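Local coordinates for non-toxic crystal protein (Bacillus thuringiensis, PDB 2D42) that is a parasporal crystal protein without known toxicity whose elongated, strand-rich fold closely resembles that of the aerolysin-type beta-pore-forming toxins, at residues H20-G25 / I179-T184; V53-L58 / T157-A162; T82-S87 / T131-Q136; F149-G154 / P244-A249; M166-C171 / Y221-G226. One frame throughout, in Å; residues are numbered along the deposited sequence.

Contact 1 (H20-G25 / I179-T184); sequences HQYTYG and IRYYRT
Tyr22 and Tyr181 meet where the strand leaving the N-terminal helix pairs antiparallel with the end of the long strand 150-185, in the part of this aerolysin-like fold that packs against helix 5-19. Their side chains cross at about a right angle, and the two ring planes are inclined by 43°, an oblique meeting. CD2 of Tyr22 lies 3.8 Å from CB of Tyr181, at the root of the second ring, while Tyr22 CD1 reaches the aliphatic stem of Arg183 at CG, 3.7 Å away. The long arginine chain thus serves here as a hydrocarbon spacer. Tyr24 continues this side: its CE1 comes to 4.0 Å from CG2 of Ile179, a buried branched residue that also touches Leu9 and Tyr12 of helix 5-19, and its ring is met at the edge by CE1 of Tyr181. The hydroxyl of Tyr181 is bound to Gln195 and that of Tyr24 to Ser27, which lets tyrosine place a flat apolar surface against its neighbours and still satisfy its polar end.

The other face of the sheet carries Thr23 and Tyr182. Tyr182 holds CG between its backbone N and carbonyl carbon (chi1 62°), which folds the ring back over its cross-strand neighbour. Thr23 CB sits above that ring, 3.8 Å from the centroid, a CH-pi contact suited to the compact beta-branched residue. The same pair exchanges two backbone hydrogen bonds, and two residues further on, Gly25 N donates to Arg180 O at 2.7 Å.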
# COMPACT_ATOMS: atom_id res chain seq x y z
N HIS A 20 12.75 -29.36 28.84
CA HIS A 20 13.10 -30.76 28.59
C HIS A 20 14.51 -31.12 29.06
O HIS A 20 15.04 -32.18 28.72
CB HIS A 20 12.96 -31.08 27.10
CG HIS A 20 11.55 -31.04 26.60
ND1 HIS A 20 10.90 -32.16 26.12
CD2 HIS A 20 10.65 -30.03 26.52
CE1 HIS A 20 9.67 -31.84 25.76
NE2 HIS A 20 9.49 -30.55 26.00
N GLN A 21 15.11 -30.22 29.84
CA GLN A 21 16.45 -30.43 30.38
C GLN A 21 17.53 -30.54 29.31
O GLN A 21 18.54 -31.22 29.50
CB GLN A 21 16.46 -31.67 31.28
CG GLN A 21 15.22 -31.80 32.15
CD GLN A 21 14.93 -30.54 32.95
OE1 GLN A 21 13.77 -30.27 33.30
NE2 GLN A 21 15.97 -29.78 33.26
N TYR A 22 17.33 -29.86 28.18
CA TYR A 22 18.31 -29.86 27.10
C TYR A 22 19.03 -28.54 27.09
O TYR A 22 18.65 -27.59 27.78
CB TYR A 22 17.64 -29.97 25.73
CG TYR A 22 16.84 -31.21 25.44
CD1 TYR A 22 17.16 -32.43 26.03
CD2 TYR A 22 15.80 -31.18 24.51
CE1 TYR A 22 16.47 -33.59 25.68
CE2 TYR A 22 15.11 -32.33 24.15
CZ TYR A 22 15.45 -33.53 24.74
OH TYR A 22 14.79 -34.68 24.37
N THR A 23 20.08 -28.46 26.28
CA THR A 23 20.81 -27.22 26.11
C THR A 23 20.43 -26.72 24.71
O THR A 23 20.58 -27.44 23.73
CB THR A 23 22.32 -27.41 26.17
OG1 THR A 23 22.70 -27.77 27.50
CG2 THR A 23 23.03 -26.12 25.77
N TYR A 24 19.91 -25.49 24.64
CA TYR A 24 19.51 -24.91 23.36
C TYR A 24 20.76 -24.67 22.54
O TYR A 24 21.67 -23.97 22.99
CB TYR A 24 18.77 -23.59 23.55
CG TYR A 24 18.51 -22.82 22.27
CD1 TYR A 24 17.50 -23.20 21.38
CD2 TYR A 24 19.29 -21.71 21.94
CE1 TYR A 24 17.26 -22.49 20.20
CE2 TYR A 24 19.06 -20.99 20.76
CZ TYR A 24 18.05 -21.38 19.90
OH TYR A 24 17.83 -20.65 18.76
N GLY A 25 20.82 -25.25 21.36
CA GLY A 25 21.98 -25.06 20.51
C GLY A 25 21.76 -23.92 19.54
O GLY A 25 22.46 -22.91 19.58
N ILE A 179 15.13 -26.63 15.17
CA ILE A 179 15.77 -26.32 16.43
C ILE A 179 16.73 -27.44 16.83
O ILE A 179 16.36 -28.62 16.82
CB ILE A 179 14.74 -26.13 17.55
CG1 ILE A 179 13.76 -25.01 17.18
CG2 ILE A 179 15.46 -25.79 18.85
CD1 ILE A 179 12.62 -24.82 18.17
N ARG A 180 17.95 -27.06 17.18
CA ARG A 180 18.97 -28.02 17.59
C ARG A 180 19.21 -27.97 19.09
O ARG A 180 19.49 -26.92 19.64
CB ARG A 180 20.27 -27.73 16.85
CG ARG A 180 20.17 -27.89 15.36
CD ARG A 180 21.51 -27.70 14.68
NE ARG A 180 21.52 -28.44 13.43
CZ ARG A 180 21.47 -29.76 13.35
NH1 ARG A 180 21.41 -30.49 14.45
NH2 ARG A 180 21.44 -30.36 12.17
N TYR A 181 19.10 -29.13 19.73
CA TYR A 181 19.32 -29.25 21.17
C TYR A 181 20.31 -30.37 21.41
O TYR A 181 20.54 -31.22 20.54
CB TYR A 181 18.04 -29.68 21.89
CG TYR A 181 16.80 -28.88 21.62
CD1 TYR A 181 16.57 -27.69 22.30
CD2 TYR A 181 15.82 -29.37 20.76
CE1 TYR A 181 15.37 -27.00 22.14
CE2 TYR A 181 14.61 -28.69 20.60
CZ TYR A 181 14.39 -27.51 21.29
OH TYR A 181 13.20 -26.84 21.15
N TYR A 182 20.90 -30.40 22.60
CA TYR A 182 21.80 -31.49 22.92
C TYR A 182 21.85 -31.77 24.40
O TYR A 182 21.58 -30.89 25.24
CB TYR A 182 23.21 -31.24 22.39
CG TYR A 182 23.91 -30.03 22.95
CD1 TYR A 182 23.74 -28.78 22.37
CD2 TYR A 182 24.76 -30.14 24.05
CE1 TYR A 182 24.41 -27.67 22.85
CE2 TYR A 182 25.43 -29.03 24.56
CZ TYR A 182 25.26 -27.79 23.95
OH TYR A 182 25.92 -26.69 24.42
N ARG A 183 22.17 -33.02 24.72
CA ARG A 183 22.32 -33.48 26.08
C ARG A 183 23.79 -33.80 26.25
O ARG A 183 24.34 -34.63 25.52
CB ARG A 183 21.53 -34.75 26.33
CG ARG A 183 20.08 -34.57 26.71
CD ARG A 183 19.49 -35.94 27.00
NE ARG A 183 20.14 -36.59 28.14
CZ ARG A 183 20.43 -37.88 28.20
NH1 ARG A 183 20.14 -38.68 27.18
NH2 ARG A 183 21.00 -38.40 29.28
N THR A 184 24.43 -33.12 27.19
CA THR A 184 25.83 -33.34 27.48
C THR A 184 25.95 -34.69 28.19
O THR A 184 25.17 -34.99 29.09
CB THR A 184 26.36 -32.23 28.39
OG1 THR A 184 26.30 -30.99 27.68
CG2 THR A 184 27.79 -32.51 28.82

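Contact 2 (V53-L58 / T157-A162); sequences VNHIVL and TLEQGA
The imidazole of His55 is the flat group at the centre of this antiparallel strand pair, where strand 54-65 lies alongside strand 150-185 in the long beta-sheet of the aerolysin-like fold. Thr157 CG2 and Glu159 OE2 both approach the ring obliquely, the methyl nearer CD2 and the carboxylate oxygen 3.1 Å from CE1. His55 and Glu159 run side by side and point the same way, with ring and carboxylate planes turned 51° apart. No hydrogen bond joins them; the closeness of the acid would nevertheless probably favour a positive imidazole. The other oxygen of Glu159, OE1, accepts a bond from Gln235 on strand 219-244, which helps fix the rotation of the carboxylate. Val53 CG2 packs 3.7 Å from CG of the same glutamate, using its aliphatic stem.

On the opposite face the contact is more apolar. Leu58 lays CD1 at 3.5 Å from CB of Leu158, and Tyr81 of strand 71-94 touches both leucines. Gln160 extends fully, CG anti to its backbone N (chi1 -175°), and its amide oxygen OE1 comes to 3.3 Å from Ile56 CD1 while NE2 makes a weak bond to Ser83. Isoleucine suits this place because its longer branch reaches the amide. Four backbone bonds hold the register, made by the pairs Asn54-Gln160 and Ile56-Leu158; the shortest runs from Leu158 N to Ile56 O, 2.6 Å.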
# COMPACT_ATOMS: atom_id res chain seq x y z
N VAL A 53 -10.50 18.96 -1.69
CA VAL A 53 -9.78 18.68 -2.93
C VAL A 53 -9.16 19.99 -3.39
O VAL A 53 -9.58 21.06 -2.95
CB VAL A 53 -10.72 18.16 -4.03
CG1 VAL A 53 -11.44 16.91 -3.56
CG2 VAL A 53 -11.72 19.24 -4.42
N ASN A 54 -8.14 19.89 -4.24
CA ASN A 54 -7.49 21.07 -4.80
C ASN A 54 -7.80 21.07 -6.28
O ASN A 54 -7.83 20.01 -6.91
CB ASN A 54 -5.97 21.04 -4.63
CG ASN A 54 -5.53 21.24 -3.19
OD1 ASN A 54 -6.23 21.86 -2.39
ND2 ASN A 54 -4.35 20.75 -2.87
N HIS A 55 -8.04 22.25 -6.84
CA HIS A 55 -8.33 22.40 -8.26
C HIS A 55 -7.05 22.87 -8.93
O HIS A 55 -6.64 24.02 -8.76
CB HIS A 55 -9.45 23.41 -8.46
CG HIS A 55 -10.82 22.80 -8.49
ND1 HIS A 55 -11.23 21.85 -7.58
CD2 HIS A 55 -11.87 23.00 -9.32
CE1 HIS A 55 -12.47 21.49 -7.85
NE2 HIS A 55 -12.89 22.18 -8.90
N ILE A 56 -6.42 21.97 -9.66
CA ILE A 56 -5.16 22.23 -10.35
C ILE A 56 -5.35 22.56 -11.83
O ILE A 56 -5.96 21.79 -12.58
CB ILE A 56 -4.24 21.00 -10.26
CG1 ILE A 56 -4.02 20.64 -8.79
CG2 ILE A 56 -2.92 21.27 -10.96
CD1 ILE A 56 -3.26 19.35 -8.59
N VAL A 57 -4.82 23.70 -12.25
CA VAL A 57 -4.90 24.09 -13.65
C VAL A 57 -3.79 23.35 -14.40
O VAL A 57 -2.61 23.67 -14.26
CB VAL A 57 -4.71 25.61 -13.83
CG1 VAL A 57 -4.61 25.97 -15.32
CG2 VAL A 57 -5.88 26.34 -13.19
N LEU A 58 -4.18 22.33 -15.16
CA LEU A 58 -3.23 21.52 -15.92
C LEU A 58 -2.76 22.21 -17.19
O LEU A 58 -1.62 22.05 -17.61
CB LEU A 58 -3.87 20.18 -16.30
CG LEU A 58 -4.23 19.20 -15.17
CD1 LEU A 58 -4.98 18.00 -15.75
CD2 LEU A 58 -2.97 18.74 -14.46
N THR A 157 -8.67 21.78 -15.99
CA THR A 157 -8.50 21.65 -14.55
C THR A 157 -8.61 20.23 -14.03
O THR A 157 -9.46 19.45 -14.47
CB THR A 157 -9.56 22.50 -13.81
OG1 THR A 157 -9.37 23.88 -14.14
CG2 THR A 157 -9.45 22.33 -12.30
N LEU A 158 -7.73 19.90 -13.09
CA LEU A 158 -7.75 18.59 -12.46
C LEU A 158 -8.18 18.73 -11.01
O LEU A 158 -7.65 19.57 -10.27
CB LEU A 158 -6.37 17.93 -12.49
CG LEU A 158 -6.24 16.66 -11.63
CD1 LEU A 158 -7.11 15.56 -12.21
CD2 LEU A 158 -4.79 16.21 -11.56
N GLU A 159 -9.14 17.92 -10.61
CA GLU A 159 -9.59 17.93 -9.23
C GLU A 159 -8.76 16.84 -8.56
O GLU A 159 -8.92 15.66 -8.86
CB GLU A 159 -11.07 17.60 -9.16
CG GLU A 159 -11.66 17.69 -7.78
CD GLU A 159 -13.17 17.62 -7.83
OE1 GLU A 159 -13.71 16.50 -7.83
OE2 GLU A 159 -13.80 18.70 -7.89
N GLN A 160 -7.86 17.26 -7.67
CA GLN A 160 -6.99 16.33 -6.97
C GLN A 160 -7.39 16.11 -5.52
O GLN A 160 -7.49 17.05 -4.74
CB GLN A 160 -5.55 16.84 -7.01
CG GLN A 160 -4.54 15.87 -6.40
CD GLN A 160 -3.12 16.41 -6.43
OE1 GLN A 160 -2.85 17.48 -5.89
NE2 GLN A 160 -2.21 15.66 -7.06
N GLY A 161 -7.61 14.84 -5.17
CA GLY A 161 -7.97 14.49 -3.82
C GLY A 161 -6.74 14.17 -2.99
O GLY A 161 -5.66 13.91 -3.54
N ALA A 162 -6.89 14.19 -1.68
CA ALA A 162 -5.78 13.88 -0.78
C ALA A 162 -6.37 13.08 0.36
O ALA A 162 -7.55 13.22 0.67
CB ALA A 162 -5.15 15.18 -0.26

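Contact 3 (T82-S87 / T131-Q136); sequences TSRTSS and TLDATQ
Arg84 takes hold of Asp133 side-on across two antiparallel strands, 71-94 and 129-146, of the long sheet of this aerolysin-like fold. Its NE donates to OD1 at 2.7 Å, with that oxygen lying in the guanidinium plane, while NH2 reaches OD2 at 3.0 Å from the syn side. A further, weak bond links NH2 to OD1. The two planes are turned 35° apart, so the bidentate salt bridge is somewhat twisted. A bend at chi3 (-56°) brings the guanidinium back to its neighbour instead of letting it run on, and CD of the arginine then rests near Thr131 CB.

On the same face, Thr82 lays its methyl 3.8 Å from Asp133 CB, and its OG1 makes a weak bond, 3.3 Å long, with OG1 of Thr135. Behind these residues the backbone bonds of the pairs Ser83-Ala134 and Thr85-Leu132 set the spacing. On the reverse face Ser83 and Thr85 are buried: Thr85 OG1 binds the carbonyl of Ala119, and nearby Gln136 accepts from the backbone of Gly233.

Threonine, being beta-branched, favours extended strands, and serine likewise offers a short hydroxyl. Because the ion pair is exposed, water probably screens its charges, and it likely adds specificity of register more than great stability.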
# COMPACT_ATOMS: atom_id res chain seq x y z
N THR A 82 1.29 13.20 -12.18
CA THR A 82 1.83 12.23 -11.24
C THR A 82 1.43 12.52 -9.81
O THR A 82 1.73 13.59 -9.29
CB THR A 82 3.36 12.20 -11.29
OG1 THR A 82 3.78 11.78 -12.59
CG2 THR A 82 3.91 11.25 -10.23
N SER A 83 0.75 11.57 -9.18
CA SER A 83 0.33 11.73 -7.79
C SER A 83 1.05 10.67 -6.97
O SER A 83 1.28 9.55 -7.43
CB SER A 83 -1.19 11.56 -7.67
OG SER A 83 -1.88 12.59 -8.37
N ARG A 84 1.42 11.03 -5.74
CA ARG A 84 2.14 10.11 -4.87
C ARG A 84 1.34 9.61 -3.68
O ARG A 84 0.48 10.31 -3.16
CB ARG A 84 3.41 10.79 -4.36
CG ARG A 84 4.16 9.98 -3.31
CD ARG A 84 5.54 10.55 -3.05
NE ARG A 84 6.32 10.65 -4.28
CZ ARG A 84 7.60 11.00 -4.33
NH1 ARG A 84 8.26 11.30 -3.21
NH2 ARG A 84 8.23 11.07 -5.49
N THR A 85 1.64 8.38 -3.27
CA THR A 85 1.01 7.78 -2.11
C THR A 85 2.14 7.18 -1.30
O THR A 85 3.09 6.63 -1.86
CB THR A 85 0.01 6.68 -2.49
OG1 THR A 85 0.72 5.56 -3.04
CG2 THR A 85 -0.99 7.20 -3.51
N SER A 86 2.04 7.28 0.01
CA SER A 86 3.07 6.74 0.89
C SER A 86 2.44 5.88 1.98
O SER A 86 1.37 6.20 2.49
CB SER A 86 3.85 7.90 1.51
OG SER A 86 4.88 7.41 2.34
N SER A 87 3.10 4.77 2.33
CA SER A 87 2.59 3.90 3.39
C SER A 87 3.69 3.63 4.41
O SER A 87 4.87 3.83 4.13
CB SER A 87 2.13 2.56 2.80
OG SER A 87 3.24 1.79 2.40
N THR A 131 7.14 4.83 -0.85
CA THR A 131 6.40 5.72 -1.74
C THR A 131 6.19 5.12 -3.12
O THR A 131 7.00 4.33 -3.61
CB THR A 131 7.14 7.05 -1.91
OG1 THR A 131 8.41 6.81 -2.52
CG2 THR A 131 7.35 7.71 -0.57
N LEU A 132 5.08 5.49 -3.75
CA LEU A 132 4.75 5.02 -5.08
C LEU A 132 4.17 6.15 -5.92
O LEU A 132 3.15 6.74 -5.56
CB LEU A 132 3.74 3.87 -5.02
CG LEU A 132 3.24 3.36 -6.38
CD1 LEU A 132 4.40 2.78 -7.18
CD2 LEU A 132 2.16 2.31 -6.18
N ASP A 133 4.84 6.47 -7.02
CA ASP A 133 4.37 7.51 -7.92
C ASP A 133 3.58 6.86 -9.03
O ASP A 133 4.09 6.01 -9.74
CB ASP A 133 5.54 8.28 -8.55
CG ASP A 133 6.29 9.11 -7.54
OD1 ASP A 133 5.64 9.76 -6.70
OD2 ASP A 133 7.54 9.13 -7.61
N ALA A 134 2.33 7.27 -9.16
CA ALA A 134 1.47 6.73 -10.19
C ALA A 134 1.19 7.84 -11.19
O ALA A 134 0.91 8.98 -10.81
CB ALA A 134 0.17 6.23 -9.59
N THR A 135 1.27 7.51 -12.47
CA THR A 135 1.02 8.49 -13.51
C THR A 135 -0.35 8.28 -14.13
O THR A 135 -0.66 7.20 -14.63
CB THR A 135 2.09 8.42 -14.62
OG1 THR A 135 3.36 8.82 -14.08
CG2 THR A 135 1.73 9.33 -15.77
N GLN A 136 -1.18 9.31 -14.06
CA GLN A 136 -2.51 9.25 -14.64
C GLN A 136 -2.45 10.03 -15.95
O GLN A 136 -1.91 11.13 -15.99
CB GLN A 136 -3.53 9.88 -13.69
CG GLN A 136 -3.76 9.06 -12.43
CD GLN A 136 -4.72 9.73 -11.46
OE1 GLN A 136 -4.34 10.64 -10.72
NE2 GLN A 136 -5.98 9.29 -11.48

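Contact 4 (F149-G154 / P244-A249); sequences FHRATG and PLPGHA
Phe149 and His248 make a close-packed part of this contact, stacking with their planes 17° apart and their centroids offset at 4.1 Å. The phenylalanine enters over one face of the imidazole, and its CB stands almost on the ring axis, 3.5 Å from the centroid. His248 CE1 in turn lies above the phenyl face, displaced toward the rim. Beside them Leu245 N donates to Phe149 O at 2.8 Å, the one hydrogen bond between the two segments, and the leucine's CG folds against that same carbonyl oxygen. Arg151 lays one face of its guanidinium over Leu245 CD2, 3.6 Å from NH2, and turns NH1 to Glu243 in a salt bridge.

A second ring is covered by proline. CG of His150 lies beside its backbone N (chi1 -83°), which swings the ring back to Pro244, whose CB lies 3.9 Å from the ring centroid. The rigid pyrrolidine presents its C-H groups to the ring face for this CH-pi contact, while ND1 of the histidine is held by Pro148 O.

Packing is looser from Pro246 to Ala249, all exposed, the stacked His248 included. Pro246 comes only to the guanidinium edge, Gly247 turns the chain at a positive phi that suits glycine, and Ala249 O reaches the edge of the His150 ring.

In this surface contact the irregular C-terminal tail, leaving strand 219-244, folds back on the start of strand 150-185 at one extremity of the elongated, aerolysin-like beta structure.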
# COMPACT_ATOMS: atom_id res chain seq x y z
N PHE A 149 -14.93 38.02 -34.04
CA PHE A 149 -14.21 38.96 -33.19
C PHE A 149 -14.27 38.64 -31.69
O PHE A 149 -14.40 39.54 -30.85
CB PHE A 149 -14.73 40.37 -33.46
CG PHE A 149 -14.56 40.81 -34.89
CD1 PHE A 149 -13.30 41.19 -35.38
CD2 PHE A 149 -15.64 40.83 -35.76
CE1 PHE A 149 -13.14 41.59 -36.70
CE2 PHE A 149 -15.49 41.23 -37.10
CZ PHE A 149 -14.24 41.61 -37.56
N HIS A 150 -14.15 37.36 -31.37
CA HIS A 150 -14.15 36.86 -29.99
C HIS A 150 -12.96 35.92 -29.80
O HIS A 150 -12.35 35.45 -30.77
CB HIS A 150 -15.42 36.06 -29.71
CG HIS A 150 -16.61 36.89 -29.34
ND1 HIS A 150 -17.18 37.80 -30.20
CD2 HIS A 150 -17.35 36.92 -28.21
CE1 HIS A 150 -18.23 38.36 -29.61
NE2 HIS A 150 -18.35 37.85 -28.40
N ARG A 151 -12.61 35.66 -28.55
CA ARG A 151 -11.53 34.73 -28.26
C ARG A 151 -12.09 33.72 -27.26
O ARG A 151 -12.92 34.08 -26.41
CB ARG A 151 -10.32 35.44 -27.64
CG ARG A 151 -10.46 35.77 -26.16
CD ARG A 151 -9.11 36.00 -25.49
NE ARG A 151 -8.42 37.16 -26.04
CZ ARG A 151 -8.86 38.41 -25.95
NH1 ARG A 151 -10.00 38.66 -25.32
NH2 ARG A 151 -8.18 39.40 -26.51
N ALA A 152 -11.66 32.47 -27.39
CA ALA A 152 -12.10 31.43 -26.48
C ALA A 152 -10.89 30.96 -25.68
O ALA A 152 -9.86 30.61 -26.24
CB ALA A 152 -12.70 30.25 -27.25
N THR A 153 -11.02 30.98 -24.36
CA THR A 153 -9.93 30.55 -23.51
C THR A 153 -10.35 29.28 -22.80
O THR A 153 -11.24 29.30 -21.95
CB THR A 153 -9.57 31.63 -22.49
OG1 THR A 153 -9.15 32.80 -23.20
CG2 THR A 153 -8.44 31.16 -21.59
N GLY A 154 -9.72 28.17 -23.18
CA GLY A 154 -10.03 26.90 -22.56
C GLY A 154 -9.02 26.56 -21.47
O GLY A 154 -7.83 26.48 -21.72
N PRO A 244 -15.49 39.03 -26.31
CA PRO A 244 -15.23 39.86 -27.48
C PRO A 244 -13.85 40.51 -27.44
O PRO A 244 -13.31 40.81 -26.38
CB PRO A 244 -16.35 40.90 -27.42
CG PRO A 244 -16.52 41.09 -25.95
CD PRO A 244 -16.50 39.66 -25.44
N LEU A 245 -13.27 40.71 -28.62
CA LEU A 245 -11.97 41.34 -28.73
C LEU A 245 -12.19 42.85 -28.64
O LEU A 245 -13.21 43.36 -29.08
CB LEU A 245 -11.34 40.99 -30.08
CG LEU A 245 -11.19 39.49 -30.38
CD1 LEU A 245 -10.69 39.31 -31.80
CD2 LEU A 245 -10.23 38.86 -29.38
N PRO A 246 -11.22 43.57 -28.06
CA PRO A 246 -11.31 45.03 -27.91
C PRO A 246 -11.94 45.71 -29.13
O PRO A 246 -11.49 45.51 -30.26
CB PRO A 246 -9.86 45.43 -27.70
CG PRO A 246 -9.34 44.30 -26.88
CD PRO A 246 -9.92 43.08 -27.57
N GLY A 247 -12.99 46.50 -28.89
CA GLY A 247 -13.66 47.19 -29.98
C GLY A 247 -14.84 46.40 -30.52
O GLY A 247 -15.28 46.63 -31.65
N HIS A 248 -15.34 45.47 -29.72
CA HIS A 248 -16.47 44.63 -30.11
C HIS A 248 -17.32 44.30 -28.89
O HIS A 248 -16.93 44.60 -27.76
CB HIS A 248 -15.96 43.34 -30.76
CG HIS A 248 -15.13 43.57 -31.99
ND1 HIS A 248 -15.67 43.96 -33.19
CD2 HIS A 248 -13.79 43.48 -32.19
CE1 HIS A 248 -14.71 44.11 -34.08
NE2 HIS A 248 -13.56 43.82 -33.50
N ALA A 249 -18.48 43.69 -29.12
CA ALA A 249 -19.38 43.32 -28.03
C ALA A 249 -20.09 42.00 -28.31
O ALA A 249 -19.90 41.45 -29.41
CB ALA A 249 -20.40 44.43 -27.80
OXT ALA A 249 -20.83 41.53 -27.41

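Contact 5 (M166-C171 / Y221-G226); sequences MTVLEC and YFTGEG
Residues 166-171 and 221-226 run antiparallel, their axes 4.2 Å apart at an angle of 150°, as neighbouring strands in the twisted sheet of the aerolysin-like fold. The pairs Thr167-Gly226, Leu169-Gly224 and Cys171-Phe222 carry the backbone bonds. Gly224 N meets Leu169 O at 2.6 Å in the carbonyl plane, whereas Leu169 N approaches Gly224 O from well above its plane, so that this bond does not use the in-plane lone pairs. The bond from Cys171 N to Phe222 O is weak.

Two glycines suit the face they share with Leu169 and Phe222. Gly226 CA lies only 3.2 Å from Thr167 OG1, and Gly224 sits close to the Phe222 ring. Leu169 brings CD1 to 3.7 Å from Glu225 O. Further along, Cys171 holds SG between its backbone N and carbonyl carbon (chi1 67°), 3.9 Å from Phe222 CB and oblique to its ring, an apolar pair that also touches Val93 of strand 71-94.

The reverse face is more polar. Val168 CG1 meets the methyl of Thr223 at 4.0 Å, and Met166 crosses the stem of Glu225 at about a right angle; the carboxylate beyond it pairs with Arg90. Glu170 and Thr223 lie side by side, pointing the same way, and the glutamate is also bound by Arg43. A water joins their ends, donating to Glu170 OE1 and lying 2.6 Å from Thr223 OG1.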
# COMPACT_ATOMS: atom_id res chain seq x y z
N MET A 166 -5.65 5.00 8.14
CA MET A 166 -5.06 3.91 8.90
C MET A 166 -5.31 2.67 8.05
O MET A 166 -6.30 2.58 7.31
CB MET A 166 -5.77 3.80 10.26
CG MET A 166 -5.43 2.55 11.07
SD MET A 166 -6.61 1.21 10.74
CE MET A 166 -8.03 1.77 11.74
N THR A 167 -4.41 1.71 8.11
CA THR A 167 -4.60 0.49 7.33
C THR A 167 -4.54 -0.72 8.25
O THR A 167 -3.90 -0.68 9.30
CB THR A 167 -3.51 0.31 6.27
OG1 THR A 167 -2.23 0.24 6.92
CG2 THR A 167 -3.53 1.46 5.25
N VAL A 168 -5.23 -1.78 7.86
CA VAL A 168 -5.22 -3.02 8.61
C VAL A 168 -4.37 -3.92 7.72
O VAL A 168 -4.69 -4.13 6.56
CB VAL A 168 -6.64 -3.61 8.78
CG1 VAL A 168 -6.55 -5.01 9.40
CG2 VAL A 168 -7.47 -2.70 9.71
N LEU A 169 -3.25 -4.39 8.25
CA LEU A 169 -2.36 -5.23 7.45
C LEU A 169 -2.59 -6.69 7.79
O LEU A 169 -2.67 -7.05 8.95
CB LEU A 169 -0.91 -4.83 7.69
CG LEU A 169 -0.63 -3.33 7.48
CD1 LEU A 169 0.82 -3.03 7.83
CD2 LEU A 169 -0.94 -2.94 6.03
N GLU A 170 -2.69 -7.52 6.75
CA GLU A 170 -2.94 -8.94 6.95
C GLU A 170 -2.05 -9.81 6.09
O GLU A 170 -1.56 -9.38 5.05
CB GLU A 170 -4.40 -9.26 6.65
CG GLU A 170 -5.38 -8.66 7.64
CD GLU A 170 -6.82 -8.78 7.20
OE1 GLU A 170 -7.72 -8.50 8.02
OE2 GLU A 170 -7.07 -9.14 6.03
N CYS A 171 -1.83 -11.05 6.54
CA CYS A 171 -1.04 -12.02 5.79
C CYS A 171 -1.13 -13.37 6.48
O CYS A 171 -1.60 -13.47 7.62
CB CYS A 171 0.43 -11.57 5.68
SG CYS A 171 1.40 -11.54 7.22
N TYR A 221 -2.94 -16.61 11.06
CA TYR A 221 -3.34 -15.41 10.36
C TYR A 221 -2.85 -14.21 11.16
O TYR A 221 -3.17 -14.07 12.35
CB TYR A 221 -4.86 -15.35 10.20
CG TYR A 221 -5.41 -16.31 9.15
CD1 TYR A 221 -5.78 -17.61 9.48
CD2 TYR A 221 -5.55 -15.89 7.83
CE1 TYR A 221 -6.28 -18.49 8.50
CE2 TYR A 221 -6.05 -16.76 6.85
CZ TYR A 221 -6.41 -18.06 7.19
OH TYR A 221 -6.90 -18.90 6.21
N PHE A 222 -2.06 -13.35 10.53
CA PHE A 222 -1.54 -12.18 11.21
C PHE A 222 -2.37 -10.94 10.91
O PHE A 222 -2.80 -10.73 9.78
CB PHE A 222 -0.09 -11.91 10.79
CG PHE A 222 0.47 -10.61 11.32
CD1 PHE A 222 0.86 -10.50 12.65
CD2 PHE A 222 0.55 -9.48 10.51
CE1 PHE A 222 1.33 -9.28 13.17
CE2 PHE A 222 1.01 -8.27 11.01
CZ PHE A 222 1.40 -8.16 12.34
N THR A 223 -2.61 -10.12 11.93
CA THR A 223 -3.34 -8.88 11.72
C THR A 223 -2.53 -7.75 12.33
O THR A 223 -2.31 -7.70 13.54
CB THR A 223 -4.76 -8.92 12.33
OG1 THR A 223 -5.56 -9.85 11.60
CG2 THR A 223 -5.42 -7.54 12.24
N GLY A 224 -2.07 -6.85 11.46
CA GLY A 224 -1.28 -5.73 11.90
C GLY A 224 -1.91 -4.40 11.53
O GLY A 224 -3.09 -4.32 11.17
N GLU A 225 -1.10 -3.35 11.60
CA GLU A 225 -1.60 -2.02 11.32
C GLU A 225 -0.56 -1.09 10.73
O GLU A 225 0.64 -1.21 10.99
CB GLU A 225 -2.12 -1.43 12.64
CG GLU A 225 -2.69 -0.04 12.55
CD GLU A 225 -2.87 0.57 13.93
OE1 GLU A 225 -3.38 -0.13 14.83
OE2 GLU A 225 -2.49 1.74 14.11
N GLY A 226 -1.03 -0.15 9.92
CA GLY A 226 -0.14 0.83 9.31
C GLY A 226 -0.90 2.10 8.97
O GLY A 226 -1.97 2.37 9.52
O HOH W 1 -7.89 -9.45 10.46

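In the fold
Four of the five contacts use strand 150-185, and contact 3 reaches the same sheet through strands 71-94 and 129-146. Contacts 1 and 4 lie toward opposite ends of the molecule, their centres about 91 Å apart, and both rely on aromatic rings, packed under a helix in contact 1 and stacked at the surface in contact 4. Contact 4 alone is a surface contact; the others are partly buried, contacts 2, 3 and 5 nearer the middle. Among them, contact 5 has the most buried residues and depends on glycines, whereas contact 3 has an exposed ion pair. Contacts 2 and 3 touch through Gln160 and Ser83. Strand 150-185 meets strand 219-244 in contact 5 and mainly the tail beyond it in contact 4.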